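Local coordinates for protein pyruvate kinase 1 (Trypanosoma brucei brucei, PDB 4HYW) that probably catalyses the last step of glycolysis, transferring the phosphoryl group of phosphoenolpyruvate to ADP to give pyruvate and ATP, at residues T92-D97 against L172-G177; D146-L151 against N168-T173. One frame throughout, in Å; residues are numbered along the deposited sequence. Where two conformers were deposited one is given.

Interaction 1. Residues T92-D97 against L172-G177; sequences TGLFKD and LTDRRG
D174 turns its carboxylate to the chain at L94-F95, its CG standing beside its own backbone N (chi1 -76°). Traced outward, D174 CB lies 4.0 Å from L94 CD2, and D174 CG then rests against L94 CB. The two oxygens part ways. D174 OD2 lies along the aliphatic carbons of L94, 3.7 Å from L94 CB, while D174 OD1 accepts the N-H of F95 in an almost straight bond (F95 N to D174 OD1 2.9 Å, 179° at the hydrogen). That N-H comes from above the carboxylate plane, and D174 OD1 also sits at the edge of the F95 ring. Further out on this ring, F95 CZ meets L172 CD2 at 3.7 Å. L94 CD2 lies over one face of the R175 guanidinium, 3.3 Å from R175 NE, and R175 NH1 forms a salt bridge with E117. T92 closes the other end: T92 N binds R176 O (2.9 Å), and T92 OG1 accepts a hydrogen bond from R176 N (2.9 Å) while donating to G93 O. G93 O is gripped twice, since R175 N also reaches it (3.1 Å), from above the carbonyl plane. The 92-97 loop, between barrel strand 80-84 and strand 99-102, is thus tied to the chain leaving strand 170-173, with F95 packed on F125 of strand 124-126 and on V100 of strand 99-102.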
ATOM      1  N   THR A  92     -17.309  44.283  25.867  1.00 38.96           N
ATOM      2  CA  THR A  92     -18.189  44.891  26.844  1.00 40.25           C
ATOM      3  C   THR A  92     -18.172  46.411  26.695  1.00 41.28           C
ATOM      4  O   THR A  92     -17.246  46.980  26.090  1.00 42.73           O
ATOM      5  CB  THR A  92     -17.731  44.563  28.271  1.00 41.72           C
ATOM      6  OG1 THR A  92     -16.470  45.197  28.519  1.00 41.87           O
ATOM      7  CG2 THR A  92     -17.595  43.060  28.452  1.00 41.12           C
ATOM      8  N   GLY A  93     -19.134  47.077  27.325  1.00 41.67           N
ATOM      9  CA  GLY A  93     -18.995  48.504  27.602  1.00 44.18           C
ATOM     10  C   GLY A  93     -18.095  48.775  28.798  1.00 45.99           C
ATOM     11  O   GLY A  93     -17.345  47.887  29.248  1.00 51.03           O
ATOM     12  N   LEU A  94     -18.241  49.966  29.373  1.00 48.68           N
ATOM     13  CA  LEU A  94     -17.508  50.356  30.578  1.00 50.56           C
ATOM     14  C   LEU A  94     -18.254  49.938  31.834  1.00 52.52           C
ATOM     15  O   LEU A  94     -19.486  49.734  31.814  1.00 51.08           O
ATOM     16  CB  LEU A  94     -17.291  51.880  30.624  1.00 50.83           C
ATOM     17  CG  LEU A  94     -16.990  52.649  29.342  1.00 50.80           C
ATOM     18  CD1 LEU A  94     -16.761  54.118  29.681  1.00 49.70           C
ATOM     19  CD2 LEU A  94     -15.776  52.076  28.627  1.00 49.05           C
ATOM     20  N   PHE A  95     -17.521  49.907  32.946  1.00 50.18           N
ATOM     21  CA  PHE A  95     -18.115  49.743  34.241  1.00 52.31           C
ATOM     22  C   PHE A  95     -17.983  51.009  35.094  1.00 60.00           C
ATOM     23  O   PHE A  95     -17.037  51.795  34.916  1.00 58.15           O
ATOM     24  CB  PHE A  95     -17.512  48.535  34.929  1.00 52.25           C
ATOM     25  CG  PHE A  95     -17.767  47.246  34.196  1.00 54.84           C
ATOM     26  CD1 PHE A  95     -18.893  46.482  34.486  1.00 51.09           C
ATOM     27  CD2 PHE A  95     -16.961  46.869  33.113  1.00 51.01           C
ATOM     28  CE1 PHE A  95     -19.178  45.335  33.761  1.00 50.15           C
ATOM     29  CE2 PHE A  95     -17.250  45.729  32.385  1.00 53.15           C
ATOM     30  CZ  PHE A  95     -18.355  44.954  32.716  1.00 49.01           C
ATOM     31  N   LYS A  96     -18.985  51.258  35.945  1.00 62.31           N
ATOM     32  CA  LYS A  96     -18.825  52.220  37.044  1.00 67.57           C
ATOM     33  C   LYS A  96     -17.577  51.859  37.846  1.00 71.60           C
ATOM     34  O   LYS A  96     -17.299  50.666  38.099  1.00 63.46           O
ATOM     35  CB  LYS A  96     -20.052  52.232  37.963  1.00 63.18           C
ATOM     36  CG  LYS A  96     -21.292  52.856  37.347  1.00 68.05           C
ATOM     37  CD  LYS A  96     -22.491  52.773  38.295  1.00 70.01           C
ATOM     38  CE  LYS A  96     -23.808  52.979  37.549  1.00 70.74           C
ATOM     39  NZ  LYS A  96     -25.018  52.795  38.410  1.00 69.58           N
ATOM     40  N   ASP A  97     -16.802  52.883  38.197  1.00 70.93           N
ATOM     41  CA  ASP A  97     -15.579  52.703  38.972  1.00 76.47           C
ATOM     42  C   ASP A  97     -14.508  51.938  38.188  1.00 76.05           C
ATOM     43  O   ASP A  97     -13.464  51.575  38.738  1.00 72.06           O
ATOM     44  CB  ASP A  97     -15.885  52.012  40.312  1.00 80.83           C
ATOM     45  CG  ASP A  97     -16.994  52.731  41.110  1.00 86.53           C
ATOM     46  OD1 ASP A  97     -17.190  53.954  40.907  1.00 84.31           O
ATOM     47  OD2 ASP A  97     -17.674  52.068  41.926  1.00 83.13           O
ATOM     48  N   LEU A 172     -13.458  42.330  36.346  1.00 55.75           N
ATOM     49  CA  LEU A 172     -13.708  42.716  34.978  1.00 54.20           C
ATOM     50  C   LEU A 172     -13.456  44.213  34.850  1.00 56.27           C
ATOM     51  O   LEU A 172     -13.987  44.997  35.634  1.00 61.60           O
ATOM     52  CB  LEU A 172     -15.157  42.397  34.623  1.00 53.96           C
ATOM     53  CG  LEU A 172     -15.537  41.918  33.225  1.00 53.36           C
ATOM     54  CD1 LEU A 172     -14.632  40.799  32.740  1.00 49.25           C
ATOM     55  CD2 LEU A 172     -17.004  41.491  33.197  1.00 50.29           C
ATOM     56  N   THR A 173     -12.617  44.609  33.894  1.00 52.09           N
ATOM     57  CA  THR A 173     -12.379  46.033  33.651  1.00 54.81           C
ATOM     58  C   THR A 173     -13.055  46.520  32.364  1.00 53.73           C
ATOM     59  O   THR A 173     -13.685  45.734  31.639  1.00 56.41           O
ATOM     60  CB  THR A 173     -10.859  46.396  33.657  1.00 58.64           C
ATOM     61  OG1 THR A 173     -10.133  45.515  32.790  1.00 57.18           O
ATOM     62  CG2 THR A 173     -10.275  46.295  35.072  1.00 56.48           C
ATOM     63  N   ASP A 174     -12.938  47.813  32.093  1.00 51.94           N
ATOM     64  CA  ASP A 174     -13.598  48.426  30.942  1.00 52.96           C
ATOM     65  C   ASP A 174     -13.264  47.713  29.627  1.00 51.09           C
ATOM     66  O   ASP A 174     -12.119  47.336  29.386  1.00 54.71           O
ATOM     67  CB  ASP A 174     -13.220  49.911  30.838  1.00 53.40           C
ATOM     68  CG  ASP A 174     -13.942  50.781  31.873  1.00 58.19           C
ATOM     69  OD1 ASP A 174     -14.629  50.221  32.760  1.00 54.17           O
ATOM     70  OD2 ASP A 174     -13.791  52.025  31.813  1.00 57.43           O
ATOM     71  N   ARG A 175     -14.281  47.521  28.790  1.00 49.85           N
ATOM     72  CA  ARG A 175     -14.091  47.101  27.406  0.50 49.03           C
ATOM     73  C   ARG A 175     -13.215  45.839  27.284  1.00 49.45           C
ATOM     74  O   ARG A 175     -12.169  45.849  26.622  1.00 50.14           O
ATOM     75  CB  ARG A 175     -13.535  48.253  26.558  0.50 49.72           C
ATOM     76  CG  ARG A 175     -14.327  49.559  26.673  0.50 51.15           C
ATOM     77  CD  ARG A 175     -14.418  50.273  25.330  0.50 52.03           C
ATOM     78  NE  ARG A 175     -14.836  51.674  25.446  0.50 52.65           N
ATOM     79  CZ  ARG A 175     -16.045  52.125  25.118  0.50 51.55           C
ATOM     80  NH1 ARG A 175     -16.990  51.278  24.720  0.50 48.60           N
ATOM     81  NH2 ARG A 175     -16.316  53.420  25.210  0.50 49.97           N
ATOM     82  N   ARG A 176     -13.660  44.751  27.911  1.00 45.91           N
ATOM     83  CA  ARG A 176     -13.033  43.446  27.713  1.00 48.52           C
ATOM     84  C   ARG A 176     -13.574  42.751  26.473  1.00 48.57           C
ATOM     85  O   ARG A 176     -14.693  43.044  26.017  1.00 53.43           O
ATOM     86  CB  ARG A 176     -13.231  42.559  28.931  1.00 48.77           C
ATOM     87  CG  ARG A 176     -12.634  43.128  30.205  1.00 53.87           C
ATOM     88  CD  ARG A 176     -11.126  43.170  30.116  1.00 54.09           C
ATOM     89  NE  ARG A 176     -10.668  44.437  29.573  1.00 62.33           N
ATOM     90  CZ  ARG A 176      -9.426  44.660  29.162  1.00 66.23           C
ATOM     91  NH1 ARG A 176      -9.087  45.850  28.687  1.00 66.03           N
ATOM     92  NH2 ARG A 176      -8.525  43.693  29.230  1.00 71.57           N
ATOM     93  N   GLY A 177     -12.778  41.835  25.924  1.00 46.71           N
ATOM     94  CA  GLY A 177     -13.164  41.091  24.733  1.00 43.12           C
ATOM     95  C   GLY A 177     -14.259  40.087  25.032  1.00 43.97           C
ATOM     96  O   GLY A 177     -14.289  39.495  26.122  1.00 42.47           O
TER

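Interaction 2. Residues D146-L151 against N168-T173; sequences DGVMTL and NHHRLT
N168 and H170 reach segment 146-151 through different first torsions. N168 CG is tucked between its own backbone N and carbonyl carbon (chi1 55°), which turns the amide back to the start of strand 149-158; H170 CG points opposite its backbone N (chi1 -163°), carrying the imidazole to V148 and M149. The N168 amide straddles two successive peptides. N168 ND2 donates to V148 O at 2.9 Å, on a lone pair in the carbonyl plane, with the bond tilted only modestly from the amide plane of N168. On its other branch, N168 OD1 accepts the amide N-H of T150 weakly, T150 N standing 3.4 Å off. The two bonds, one of them weak, would limit rotation of the amide. The H170 ring packs obliquely against aliphatic groups: V148 CG1 comes within 3.5 Å of H170 CE1, the two side chains crossing at about a right angle, and M149 CB lies 4.0 Å from H170 CG. Extended throughout, the M149 chain runs on past H170 until M149 SD is 4.2 Å from L172 CD2. The far nitrogen of the imidazole, H170 NE2, is hydrogen-bonded to D145 OD2, which would help to hold the ring in its orientation. V148 and M149 form a classic beta bulge, both facing V144 on strand 141-144. Here two sheets meet: strand 149-158 lies between strands 141-144 and 161-166, whereas strand 170-173 pairs antiparallel with 99-102. M149 bridges them, touching V166 of strand 161-166 and F102 of strand 99-102, and V148 packs on R308 of a second subunit.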
ATOM      1  N   ASP A 146     -11.122  37.016  27.079  1.00 57.64           N
ATOM      2  CA  ASP A 146     -10.299  35.919  26.561  1.00 59.70           C
ATOM      3  C   ASP A 146     -10.653  34.595  27.180  1.00 57.89           C
ATOM      4  O   ASP A 146      -9.789  33.746  27.379  1.00 57.65           O
ATOM      5  CB  ASP A 146      -8.812  36.208  26.760  1.00 65.92           C
ATOM      6  CG  ASP A 146      -8.244  37.045  25.650  1.00 74.50           C
ATOM      7  OD1 ASP A 146      -7.803  38.179  25.928  1.00 80.40           O
ATOM      8  OD2 ASP A 146      -8.318  36.606  24.480  1.00 77.14           O
ATOM      9  N   GLY A 147     -11.935  34.414  27.473  1.00 59.06           N
ATOM     10  CA  GLY A 147     -12.425  33.147  28.007  1.00 54.94           C
ATOM     11  C   GLY A 147     -12.101  32.917  29.468  1.00 54.72           C
ATOM     12  O   GLY A 147     -12.477  31.896  30.023  1.00 59.45           O
ATOM     13  N   VAL A 148     -11.424  33.873  30.107  1.00 55.37           N
ATOM     14  CA  VAL A 148     -11.037  33.711  31.516  1.00 60.31           C
ATOM     15  C   VAL A 148     -12.274  33.627  32.401  1.00 58.46           C
ATOM     16  O   VAL A 148     -12.250  33.002  33.446  1.00 63.34           O
ATOM     17  CB  VAL A 148     -10.134  34.866  32.018  1.00 63.39           C
ATOM     18  CG1 VAL A 148      -9.569  34.548  33.404  1.00 61.05           C
ATOM     19  CG2 VAL A 148      -9.006  35.139  31.033  1.00 68.03           C
ATOM     20  N   MET A 149     -13.347  34.277  31.972  1.00 57.47           N
ATOM     21  CA  MET A 149     -14.620  34.222  32.666  1.00 56.75           C
ATOM     22  C   MET A 149     -15.662  33.687  31.716  1.00 53.19           C
ATOM     23  O   MET A 149     -15.700  34.070  30.550  1.00 59.13           O
ATOM     24  CB  MET A 149     -15.032  35.625  33.143  1.00 54.18           C
ATOM     25  CG  MET A 149     -16.427  35.713  33.778  1.00 55.93           C
ATOM     26  SD  MET A 149     -16.866  37.408  34.319  1.00 55.71           S
ATOM     27  CE  MET A 149     -18.597  37.199  34.684  1.00 60.36           C
ATOM     28  N   THR A 150     -16.558  32.872  32.244  1.00 49.88           N
ATOM     29  CA  THR A 150     -17.561  32.190  31.446  1.00 49.27           C
ATOM     30  C   THR A 150     -18.956  32.523  31.978  1.00 49.87           C
ATOM     31  O   THR A 150     -19.157  32.605  33.189  1.00 47.90           O
ATOM     32  CB  THR A 150     -17.342  30.665  31.510  1.00 53.18           C
ATOM     33  OG1 THR A 150     -16.022  30.347  31.021  1.00 53.44           O
ATOM     34  CG2 THR A 150     -18.394  29.924  30.685  1.00 53.80           C
ATOM     35  N   LEU A 151     -19.900  32.786  31.072  1.00 49.83           N
ATOM     36  CA  LEU A 151     -21.312  32.956  31.454  1.00 49.48           C
ATOM     37  C   LEU A 151     -22.204  31.920  30.779  1.00 50.69           C
ATOM     38  O   LEU A 151     -22.106  31.699  29.578  1.00 52.53           O
ATOM     39  CB  LEU A 151     -21.802  34.353  31.100  1.00 48.23           C
ATOM     40  CG  LEU A 151     -20.959  35.551  31.549  1.00 52.16           C
ATOM     41  CD1 LEU A 151     -21.465  36.832  30.886  1.00 48.97           C
ATOM     42  CD2 LEU A 151     -20.979  35.692  33.057  1.00 48.09           C
ATOM     43  N   ASN A 168     -17.510  31.475  37.310  1.00 58.18           N
ATOM     44  CA  ASN A 168     -16.252  31.530  38.064  1.00 63.95           C
ATOM     45  C   ASN A 168     -15.828  32.921  38.540  1.00 63.28           C
ATOM     46  O   ASN A 168     -16.422  33.921  38.156  1.00 68.83           O
ATOM     47  CB  ASN A 168     -15.110  30.823  37.303  1.00 65.17           C
ATOM     48  CG  ASN A 168     -14.915  31.363  35.894  1.00 69.47           C
ATOM     49  OD1 ASN A 168     -15.654  31.019  34.972  1.00 76.33           O
ATOM     50  ND2 ASN A 168     -13.881  32.159  35.713  1.00 67.61           N
ATOM     51  N   HIS A 169     -14.825  32.964  39.416  1.00 67.74           N
ATOM     52  CA  HIS A 169     -14.305  34.224  39.959  1.00 70.07           C
ATOM     53  C   HIS A 169     -13.569  35.020  38.905  1.00 67.35           C
ATOM     54  O   HIS A 169     -12.667  34.503  38.245  1.00 63.85           O
ATOM     55  CB  HIS A 169     -13.371  33.953  41.143  1.00 79.33           C
ATOM     56  CG  HIS A 169     -14.072  33.387  42.365  1.00 93.61           C
ATOM     57  ND1 HIS A 169     -14.847  34.142  43.178  1.00 96.15           N
ATOM     58  CD2 HIS A 169     -14.062  32.102  42.918  1.00 97.89           C
ATOM     59  CE1 HIS A 169     -15.320  33.378  44.183  1.00 95.59           C
ATOM     60  NE2 HIS A 169     -14.845  32.132  44.021  1.00 97.95           N
ATOM     61  N   HIS A 170     -13.940  36.292  38.750  1.00 58.88           N
ATOM     62  CA  HIS A 170     -13.188  37.193  37.897  1.00 57.73           C
ATOM     63  C   HIS A 170     -13.467  38.653  38.151  1.00 59.98           C
ATOM     64  O   HIS A 170     -14.596  39.053  38.430  1.00 58.62           O
ATOM     65  CB  HIS A 170     -13.416  36.857  36.434  1.00 57.98           C
ATOM     66  CG  HIS A 170     -12.392  37.458  35.508  1.00 57.21           C
ATOM     67  ND1 HIS A 170     -11.095  37.090  35.523  1.00 57.01           N
ATOM     68  CD2 HIS A 170     -12.517  38.413  34.496  1.00 54.44           C
ATOM     69  CE1 HIS A 170     -10.426  37.771  34.576  1.00 55.59           C
ATOM     70  NE2 HIS A 170     -11.294  38.575  33.948  1.00 56.64           N
ATOM     71  N   ARG A 171     -12.421  39.459  38.028  1.00 63.49           N
ATOM     72  CA  ARG A 171     -12.523  40.913  38.083  1.00 58.79           C
ATOM     73  C   ARG A 171     -12.511  41.465  36.653  1.00 57.50           C
ATOM     74  O   ARG A 171     -11.669  41.097  35.839  1.00 62.58           O
ATOM     75  CB  ARG A 171     -11.342  41.468  38.887  1.00 60.52           C
ATOM     76  CG  ARG A 171     -11.247  42.981  38.969  1.00 62.79           C
ATOM     77  CD  ARG A 171      -9.891  43.381  39.533  1.00 65.23           C
ATOM     78  NE  ARG A 171      -9.616  44.799  39.347  1.00 67.31           N
ATOM     79  CZ  ARG A 171      -8.777  45.297  38.438  1.00 71.23           C
ATOM     80  NH1 ARG A 171      -8.617  46.609  38.339  1.00 79.04           N
ATOM     81  NH2 ARG A 171      -8.118  44.492  37.613  1.00 69.82           N
ATOM     82  N   LEU A 172     -13.458  42.330  36.346  1.00 55.75           N
ATOM     83  CA  LEU A 172     -13.708  42.716  34.978  1.00 54.20           C
ATOM     84  C   LEU A 172     -13.456  44.213  34.850  1.00 56.27           C
ATOM     85  O   LEU A 172     -13.987  44.997  35.634  1.00 61.60           O
ATOM     86  CB  LEU A 172     -15.157  42.397  34.623  1.00 53.96           C
ATOM     87  CG  LEU A 172     -15.537  41.918  33.225  1.00 53.36           C
ATOM     88  CD1 LEU A 172     -14.632  40.799  32.740  1.00 49.25           C
ATOM     89  CD2 LEU A 172     -17.004  41.491  33.197  1.00 50.29           C
ATOM     90  N   THR A 173     -12.617  44.609  33.894  1.00 52.09           N
ATOM     91  CA  THR A 173     -12.379  46.033  33.651  1.00 54.81           C
ATOM     92  C   THR A 173     -13.055  46.520  32.364  1.00 53.73           C
ATOM     93  O   THR A 173     -13.685  45.734  31.639  1.00 56.41           O
ATOM     94  CB  THR A 173     -10.859  46.396  33.657  1.00 58.64           C
ATOM     95  OG1 THR A 173     -10.133  45.515  32.790  1.00 57.18           O
ATOM     96  CG2 THR A 173     -10.275  46.295  35.072  1.00 56.48           C
TER

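In the fold
Interactions 1 and 2, centred 11 Å apart, both use strand 170-173 and meet at L172, whose CD2 branch packs against F95 in one and M149 in the other. D145 is a second meeting point: it bonds to H170 and forms a long, weak ion pair with R176. All four segments belong to the lobe inserted in the TIM barrel after its third strand, 80-84, and before the fourth, 208-211; in pyruvate kinases this B domain is a mobile lid over the active site. The side chain of R176 lies about 13 Å from the bound magnesium ion, too far to be one of its ligands here; the two contacts join parts of the B domain to each other.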